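Local coordinates for uncharacterized protein ycf41 (PDB 3KOJ) that probably binds single-stranded DNA through an OB-type domain of the single-strand binding protein family, at residues 34-39 and 56-61; 24-29 and 66-71. The protein carries 1 engineered substitution. One frame throughout, in Å; residues are numbered along the deposited sequence.

Interaction 1 of 2, residues 34-39 and 56-61; sequences TPVAEM and KVVGWG
The carbonyl oxygen of Ala37 is gripped by one hydrogen bond and one weaker CA-H...O contact from segment 56-61. Gly59 N gives it a nearly straight hydrogen bond of 2.8 Å (168° at the hydrogen). The CA-H...O contact brings Val58 CA to 3.3 Å from Ala37 O. Ala37 N binds Gly59 O in return, and Met39 and Val57 form a second hydrogen-bonded antiparallel pair. Gly61 N to Pro35 O, 2.8 Å, is the last bond at the open end of the hairpin, where the chain leaves for helix 62-70; it is more bent (148°). On one sheet face Val36 CG2 lies over the six-membered ring of Trp60, 4.1 Å from the centroid, and meets Val58 CG1 at 3.6 Å. With chi1 of Val36 at 50°, CG1 sits between the backbone N and the carbonyl carbon, and CG2, anti to N, is the branch turned over the indole. Thr34 CG2 reaches the edge of the same indole. Further along, Glu38 OE2 rests on Lys56 CE at 3.4 Å, and Glu38 OE1 makes a long salt bridge of 3.8 Å to Lys56 NZ. Replacing Glu38 by an alanine would probably take away the carboxylate beside the Lys56 ammonium, whose pairing with Glu100 is long and weak, and leave the end of the lysine chain freer to turn. On the other face Ala37 and Met39 (selenomethionine) touch helix 62-70. Strand 12-28 flanks segment 34-39, and strand 100-103 flanks segment 56-61.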
ATOM      1  N   THR B  34      15.120  11.252 -21.999  1.00 39.69           N
ATOM      2  CA  THR B  34      14.123  10.697 -21.087  1.00 30.30           C
ATOM      3  C   THR B  34      12.859  11.551 -21.041  1.00 27.34           C
ATOM      4  O   THR B  34      12.886  12.702 -20.604  1.00 27.51           O
ATOM      5  CB  THR B  34      14.672  10.565 -19.654  1.00 36.70           C
ATOM      6  OG1 THR B  34      15.838   9.732 -19.660  1.00 42.12           O
ATOM      7  CG2 THR B  34      13.623   9.936 -18.748  1.00 30.62           C
ATOM      8  N   PRO B  35      11.729  10.987 -21.489  1.00 27.11           N
ATOM      9  CA  PRO B  35      10.452  11.702 -21.495  1.00 23.29           C
ATOM     10  C   PRO B  35       9.960  11.916 -20.070  1.00 24.01           C
ATOM     11  O   PRO B  35      10.136  11.053 -19.215  1.00 24.00           O
ATOM     12  CB  PRO B  35       9.519  10.753 -22.252  1.00 30.73           C
ATOM     13  CG  PRO B  35      10.445   9.826 -22.996  1.00 38.69           C
ATOM     14  CD  PRO B  35      11.565   9.628 -22.028  1.00 33.46           C
ATOM     15  N   VAL B  36       9.355  13.065 -19.813  1.00 22.39           N
ATOM     16  CA  VAL B  36       8.805  13.331 -18.492  1.00 18.10           C
ATOM     17  C   VAL B  36       7.454  14.008 -18.667  1.00 21.12           C
ATOM     18  O   VAL B  36       7.324  15.011 -19.372  1.00 24.06           O
ATOM     19  CB  VAL B  36       9.761  14.186 -17.620  1.00 28.90           C
ATOM     20  CG1 VAL B  36      10.212  15.399 -18.373  1.00 43.10           C
ATOM     21  CG2 VAL B  36       9.071  14.579 -16.316  1.00 27.27           C
ATOM     22  N   ALA B  37       6.440  13.418 -18.047  1.00 19.37           N
ATOM     23  CA  ALA B  37       5.084  13.929 -18.144  1.00 18.74           C
ATOM     24  C   ALA B  37       4.602  14.401 -16.786  1.00 22.10           C
ATOM     25  O   ALA B  37       4.847  13.745 -15.772  1.00 19.67           O
ATOM     26  CB  ALA B  37       4.162  12.837 -18.664  1.00 22.73           C
ATOM     27  N   GLU B  38       3.926  15.543 -16.759  1.00 15.77           N
ATOM     28  CA  GLU B  38       3.400  16.030 -15.497  1.00 16.48           C
ATOM     29  C   GLU B  38       1.947  16.442 -15.671  1.00 18.80           C
ATOM     30  O   GLU B  38       1.552  16.975 -16.713  1.00 22.02           O
ATOM     31  CB  GLU B  38       4.250  17.186 -14.950  1.00 27.16           C
ATOM     32  CG  GLU B  38       3.823  18.587 -15.317  1.00 42.00           C
ATOM     33  CD  GLU B  38       4.634  19.630 -14.559  1.00 62.55           C
ATOM     34  OE1 GLU B  38       5.883  19.568 -14.622  1.00 67.92           O
ATOM     35  OE2 GLU B  38       4.030  20.506 -13.900  1.00 66.48           O
HETATM   36  N   MSE B  39       1.147  16.157 -14.655  1.00 18.56           N
HETATM   37  CA  MSE B  39      -0.265  16.495 -14.685  1.00 17.97           C
HETATM   38  C   MSE B  39      -0.693  16.765 -13.259  1.00 18.34           C
HETATM   39  O   MSE B  39       0.120  16.701 -12.343  1.00 18.13           O
HETATM   40  CB  MSE B  39      -1.078  15.333 -15.282  1.00 16.22           C
HETATM   41  CG  MSE B  39      -1.020  14.031 -14.497  1.00 16.41           C
HETATM   42 SE   MSE B  39      -2.035  12.596 -15.364  1.00 30.74          SE
HETATM   43  CE  MSE B  39      -2.222  11.409 -13.838  1.00 22.12           C
ATOM     44  N   LYS B  56       0.347  17.385  -7.684  1.00 17.16           N
ATOM     45  CA  LYS B  56       1.126  17.342  -8.909  1.00 19.55           C
ATOM     46  C   LYS B  56       1.631  15.910  -9.044  1.00 16.94           C
ATOM     47  O   LYS B  56       2.122  15.324  -8.083  1.00 17.70           O
ATOM     48  CB  LYS B  56       2.309  18.303  -8.830  1.00 21.24           C
ATOM     49  CG  LYS B  56       3.217  18.253 -10.050  1.00 26.87           C
ATOM     50  CD  LYS B  56       4.368  19.236  -9.919  1.00 38.86           C
ATOM     51  CE  LYS B  56       5.336  19.128 -11.087  1.00 48.80           C
ATOM     52  NZ  LYS B  56       6.465  20.093 -10.953  1.00 54.14           N
ATOM     53  N   VAL B  57       1.502  15.356 -10.241  1.00 14.80           N
ATOM     54  CA  VAL B  57       1.929  13.988 -10.508  1.00 14.74           C
ATOM     55  C   VAL B  57       2.940  14.010 -11.647  1.00 18.35           C
ATOM     56  O   VAL B  57       2.716  14.656 -12.665  1.00 17.85           O
ATOM     57  CB  VAL B  57       0.707  13.127 -10.891  1.00 21.24           C
ATOM     58  CG1 VAL B  57       1.140  11.752 -11.338  1.00 21.14           C
ATOM     59  CG2 VAL B  57      -0.236  13.030  -9.699  1.00 22.82           C
ATOM     60  N   VAL B  58       4.056  13.310 -11.468  1.00 17.35           N
ATOM     61  CA  VAL B  58       5.101  13.280 -12.484  1.00 17.81           C
ATOM     62  C   VAL B  58       5.547  11.861 -12.819  1.00 18.56           C
ATOM     63  O   VAL B  58       5.783  11.047 -11.928  1.00 16.23           O
ATOM     64  CB  VAL B  58       6.339  14.078 -12.019  1.00 18.67           C
ATOM     65  CG1 VAL B  58       7.387  14.111 -13.128  1.00 20.76           C
ATOM     66  CG2 VAL B  58       5.922  15.491 -11.614  1.00 19.53           C
ATOM     67  N   GLY B  59       5.663  11.579 -14.112  1.00 18.48           N
ATOM     68  CA  GLY B  59       6.096  10.267 -14.557  1.00 22.00           C
ATOM     69  C   GLY B  59       7.307  10.381 -15.467  1.00 20.91           C
ATOM     70  O   GLY B  59       7.391  11.303 -16.284  1.00 20.90           O
ATOM     71  N   TRP B  60       8.248   9.452 -15.331  1.00 20.30           N
ATOM     72  CA  TRP B  60       9.453   9.471 -16.156  1.00 24.17           C
ATOM     73  C   TRP B  60       9.546   8.232 -17.038  1.00 26.46           C
ATOM     74  O   TRP B  60       9.071   7.157 -16.673  1.00 29.85           O
ATOM     75  CB  TRP B  60      10.704   9.548 -15.278  1.00 23.67           C
ATOM     76  CG  TRP B  60      10.763  10.736 -14.376  1.00 24.94           C
ATOM     77  CD1 TRP B  60       9.980  10.978 -13.282  1.00 28.22           C
ATOM     78  CD2 TRP B  60      11.656  11.853 -14.488  1.00 27.01           C
ATOM     79  NE1 TRP B  60      10.333  12.175 -12.705  1.00 31.38           N
ATOM     80  CE2 TRP B  60      11.356  12.730 -13.422  1.00 30.53           C
ATOM     81  CE3 TRP B  60      12.679  12.193 -15.380  1.00 36.53           C
ATOM     82  CZ2 TRP B  60      12.046  13.936 -13.231  1.00 38.50           C
ATOM     83  CZ3 TRP B  60      13.362  13.390 -15.188  1.00 43.32           C
ATOM     84  CH2 TRP B  60      13.043  14.245 -14.118  1.00 39.89           C
ATOM     85  N   GLY B  61      10.159   8.395 -18.205  1.00 26.23           N
ATOM     86  CA  GLY B  61      10.331   7.277 -19.115  1.00 31.37           C
ATOM     87  C   GLY B  61       9.061   6.721 -19.723  1.00 33.35           C
ATOM     88  O   GLY B  61       8.180   7.470 -20.141  1.00 29.12           O
TER

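Interaction 2 of 2, residues 24-29 and 66-71. Engineered in segment 24-29: Ala29 (natural residue Thr).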
ATOM      1  N   PRO B  24      -1.952  16.039 -18.915  1.00 21.09           N
ATOM      2  CA  PRO B  24      -0.515  15.778 -18.931  1.00 21.99           C
ATOM      3  C   PRO B  24       0.209  16.572 -20.015  1.00 26.63           C
ATOM      4  O   PRO B  24      -0.290  16.717 -21.134  1.00 26.98           O
ATOM      5  CB  PRO B  24      -0.438  14.265 -19.166  1.00 22.81           C
ATOM      6  CG  PRO B  24      -1.735  13.941 -19.838  1.00 28.76           C
ATOM      7  CD  PRO B  24      -2.711  14.789 -19.083  1.00 27.11           C
ATOM      8  N   GLN B  25       1.373  17.102 -19.655  1.00 21.38           N
ATOM      9  CA  GLN B  25       2.222  17.861 -20.567  1.00 26.16           C
ATOM     10  C   GLN B  25       3.541  17.106 -20.594  1.00 28.20           C
ATOM     11  O   GLN B  25       4.072  16.744 -19.540  1.00 24.32           O
ATOM     12  CB  GLN B  25       2.449  19.282 -20.046  1.00 38.53           C
ATOM     13  CG  GLN B  25       1.179  20.097 -19.870  1.00 47.04           C
ATOM     14  CD  GLN B  25       0.393  20.238 -21.159  1.00 55.87           C
ATOM     15  OE1 GLN B  25      -0.724  19.728 -21.281  1.00 62.74           O
ATOM     16  NE2 GLN B  25       0.973  20.931 -22.131  1.00 52.97           N
ATOM     17  N   LEU B  26       4.071  16.868 -21.789  1.00 24.33           N
ATOM     18  CA  LEU B  26       5.317  16.127 -21.919  1.00 27.06           C
ATOM     19  C   LEU B  26       6.509  16.967 -22.359  1.00 24.57           C
ATOM     20  O   LEU B  26       6.375  17.904 -23.143  1.00 29.59           O
ATOM     21  CB  LEU B  26       5.125  14.964 -22.900  1.00 30.80           C
ATOM     22  CG  LEU B  26       5.435  13.563 -22.367  1.00 43.86           C
ATOM     23  CD1 LEU B  26       5.018  12.522 -23.386  1.00 52.00           C
ATOM     24  CD2 LEU B  26       6.916  13.445 -22.054  1.00 54.29           C
ATOM     25  N   ARG B  27       7.678  16.621 -21.833  1.00 22.48           N
ATOM     26  CA  ARG B  27       8.918  17.301 -22.187  1.00 29.65           C
ATOM     27  C   ARG B  27      10.024  16.266 -22.054  1.00 31.20           C
ATOM     28  O   ARG B  27       9.799  15.177 -21.522  1.00 26.79           O
ATOM     29  CB  ARG B  27       9.199  18.469 -21.233  1.00 33.54           C
ATOM     30  CG  ARG B  27       9.601  18.040 -19.825  1.00 35.74           C
ATOM     31  CD  ARG B  27       9.684  19.215 -18.858  1.00 41.63           C
ATOM     32  NE  ARG B  27       9.849  18.776 -17.473  1.00 47.58           N
ATOM     33  CZ  ARG B  27      10.986  18.322 -16.951  1.00 53.57           C
ATOM     34  NH1 ARG B  27      12.081  18.244 -17.694  1.00 58.07           N
ATOM     35  NH2 ARG B  27      11.024  17.936 -15.681  1.00 53.81           N
ATOM     36  N   TYR B  28      11.206  16.588 -22.561  1.00 30.88           N
ATOM     37  CA  TYR B  28      12.336  15.684 -22.425  1.00 31.85           C
ATOM     38  C   TYR B  28      13.242  16.271 -21.353  1.00 31.03           C
ATOM     39  O   TYR B  28      13.460  17.482 -21.314  1.00 39.35           O
ATOM     40  CB  TYR B  28      13.092  15.526 -23.750  1.00 33.87           C
ATOM     41  CG  TYR B  28      12.546  14.410 -24.609  1.00 36.50           C
ATOM     42  CD1 TYR B  28      11.559  14.652 -25.562  1.00 39.85           C
ATOM     43  CD2 TYR B  28      12.979  13.097 -24.430  1.00 38.56           C
ATOM     44  CE1 TYR B  28      11.014  13.611 -26.314  1.00 44.15           C
ATOM     45  CE2 TYR B  28      12.441  12.050 -25.172  1.00 44.80           C
ATOM     46  CZ  TYR B  28      11.458  12.313 -26.111  1.00 48.52           C
ATOM     47  OH  TYR B  28      10.916  11.278 -26.838  1.00 51.81           O
ATOM     48  N   ALA B  29      13.748  15.415 -20.471  1.00 28.58           N
ATOM     49  CA  ALA B  29      14.624  15.858 -19.390  1.00 37.75           C
ATOM     50  C   ALA B  29      15.939  16.428 -19.923  1.00 46.61           C
ATOM     51  O   ALA B  29      16.129  16.543 -21.134  1.00 50.53           O
ATOM     52  CB  ALA B  29      14.900  14.700 -18.440  1.00 36.59           C
ATOM     53  N   GLU B  66       2.846   6.798 -21.301  1.00 26.15           N
ATOM     54  CA  GLU B  66       1.560   6.179 -20.996  1.00 31.19           C
ATOM     55  C   GLU B  66       0.577   7.211 -20.430  1.00 29.84           C
ATOM     56  O   GLU B  66      -0.607   7.208 -20.776  1.00 30.93           O
ATOM     57  CB  GLU B  66       1.770   5.037 -19.997  1.00 33.70           C
ATOM     58  CG  GLU B  66       0.505   4.317 -19.577  1.00 37.83           C
ATOM     59  CD  GLU B  66       0.789   3.140 -18.668  1.00 44.99           C
ATOM     60  OE1 GLU B  66       1.977   2.900 -18.358  1.00 49.56           O
ATOM     61  OE2 GLU B  66      -0.172   2.454 -18.261  1.00 50.34           O
ATOM     62  N   LEU B  67       1.071   8.096 -19.569  1.00 27.56           N
ATOM     63  CA  LEU B  67       0.227   9.134 -18.980  1.00 24.45           C
ATOM     64  C   LEU B  67      -0.320  10.065 -20.060  1.00 25.40           C
ATOM     65  O   LEU B  67      -1.525  10.298 -20.144  1.00 26.90           O
ATOM     66  CB  LEU B  67       1.022   9.954 -17.953  1.00 22.94           C
ATOM     67  CG  LEU B  67       1.424   9.246 -16.656  1.00 27.78           C
ATOM     68  CD1 LEU B  67       2.271  10.182 -15.793  1.00 25.23           C
ATOM     69  CD2 LEU B  67       0.169   8.807 -15.906  1.00 26.80           C
ATOM     70  N   GLN B  68       0.574  10.593 -20.888  1.00 26.43           N
ATOM     71  CA  GLN B  68       0.181  11.504 -21.959  1.00 31.91           C
ATOM     72  C   GLN B  68      -0.744  10.836 -22.963  1.00 36.41           C
ATOM     73  O   GLN B  68      -1.659  11.463 -23.497  1.00 30.34           O
ATOM     74  CB  GLN B  68       1.421  12.030 -22.690  1.00 39.20           C
ATOM     75  CG  GLN B  68       1.131  12.611 -24.073  1.00 54.23           C
ATOM     76  CD  GLN B  68       1.137  11.553 -25.166  1.00 66.66           C
ATOM     77  OE1 GLN B  68       0.354  11.620 -26.116  1.00 71.12           O
ATOM     78  NE2 GLN B  68       2.033  10.578 -25.043  1.00 69.51           N
ATOM     79  N   ASP B  69      -0.497   9.559 -23.214  1.00 30.03           N
ATOM     80  CA  ASP B  69      -1.281   8.810 -24.178  1.00 40.35           C
ATOM     81  C   ASP B  69      -2.686   8.470 -23.706  1.00 38.40           C
ATOM     82  O   ASP B  69      -3.644   8.552 -24.474  1.00 34.52           O
ATOM     83  CB  ASP B  69      -0.543   7.514 -24.530  1.00 50.28           C
ATOM     84  CG  ASP B  69      -1.270   6.689 -25.573  1.00 62.44           C
ATOM     85  OD1 ASP B  69      -1.402   7.163 -26.721  1.00 67.79           O
ATOM     86  OD2 ASP B  69      -1.711   5.566 -25.245  1.00 67.75           O
ATOM     87  N   ARG B  70      -2.804   8.119 -22.430  1.00 37.05           N
ATOM     88  CA  ARG B  70      -4.071   7.685 -21.852  1.00 36.84           C
ATOM     89  C   ARG B  70      -4.871   8.636 -20.959  1.00 36.30           C
ATOM     90  O   ARG B  70      -6.102   8.654 -21.015  1.00 32.47           O
ATOM     91  CB  ARG B  70      -3.820   6.401 -21.062  1.00 39.86           C
ATOM     92  CG  ARG B  70      -3.153   5.291 -21.858  1.00 48.15           C
ATOM     93  CD  ARG B  70      -4.123   4.728 -22.869  1.00 54.79           C
ATOM     94  NE  ARG B  70      -5.309   4.202 -22.202  1.00 61.14           N
ATOM     95  CZ  ARG B  70      -5.352   3.039 -21.556  1.00 61.10           C
ATOM     96  NH1 ARG B  70      -4.273   2.269 -21.493  1.00 57.85           N
ATOM     97  NH2 ARG B  70      -6.473   2.653 -20.960  1.00 60.46           N
ATOM     98  N   CYS B  71      -4.186   9.406 -20.125  1.00 33.74           N
ATOM     99  CA  CYS B  71      -4.878  10.290 -19.196  1.00 30.17           C
ATOM    100  C   CYS B  71      -5.449  11.572 -19.778  1.00 29.42           C
ATOM    101  O   CYS B  71      -4.723  12.404 -20.313  1.00 33.18           O
ATOM    102  CB  CYS B  71      -3.955  10.619 -18.022  1.00 28.42           C
ATOM    103  SG  CYS B  71      -3.433   9.163 -17.081  1.00 27.30           S
TER
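Pro24 presses its ring against the C-terminal end of helix 62-70, where it meets Leu67, Gln68 and Cys71. The family belongs to the OB fold, a curled beta sheet with a helix between its third and fourth strands. Here that helix leans on strand 12-28, and segments 24-28 and 66-70 run at 135° to each other. The contact is van der Waals in nature, without hydrogen bonds between the segments. Its tight part is the proline. Pro24 CD lies 3.4 Å from Cys71 O. Pro24 CG comes to 3.7 Å from Leu67 O, and Pro24 CB to 4.0 Å from Gln68 CA. The ring therefore packs mostly on backbone, at the point where the chain leaves the helix. That turn is fixed from within, since Cys71 N is hydrogen-bonded to Leu67 O at 2.8 Å. Inward of the proline, the side chain of Cys71 touches Met39 and His108, and Leu67 touches Val106. The outer part is looser. Leu26 is exposed and also touches Pro35 of the next strand. Across this contact it meets only Gln68, the two side chains crossing at about a right angle. Gln68 starts out anti to its own N (chi1 161°) and bends at chi2, -87°, which carries its amide alongside the leucine methyl. Leu26 CD1 lies along the glutamine chain, 3.7 Å from Gln68 CB and 3.9 Å from Gln68 NE2.

The centres of the two interactions lie about 6 Å apart, on the same side of the chain's centre. Interaction 1 is nested in sequence inside the loop closed by interaction 2. The order is strand 12-28, strand 35-43, strand 53-60, then helix 62-70. Strands 12-28 and 35-43 are antiparallel neighbours in one sheet. They join the contacts directly: Val36 N lies 2.8 Å from Arg27 O, a probable hydrogen bond, and Pro35 packs on Tyr28. Gly61, at the N-cap, leads from the hairpin into the helix. Interaction 1 pairs two strands of the sheet, and interaction 2 sets the helix that follows them against the strand on the other side of 35-43, within the OB-type domain thought to bind single-stranded DNA.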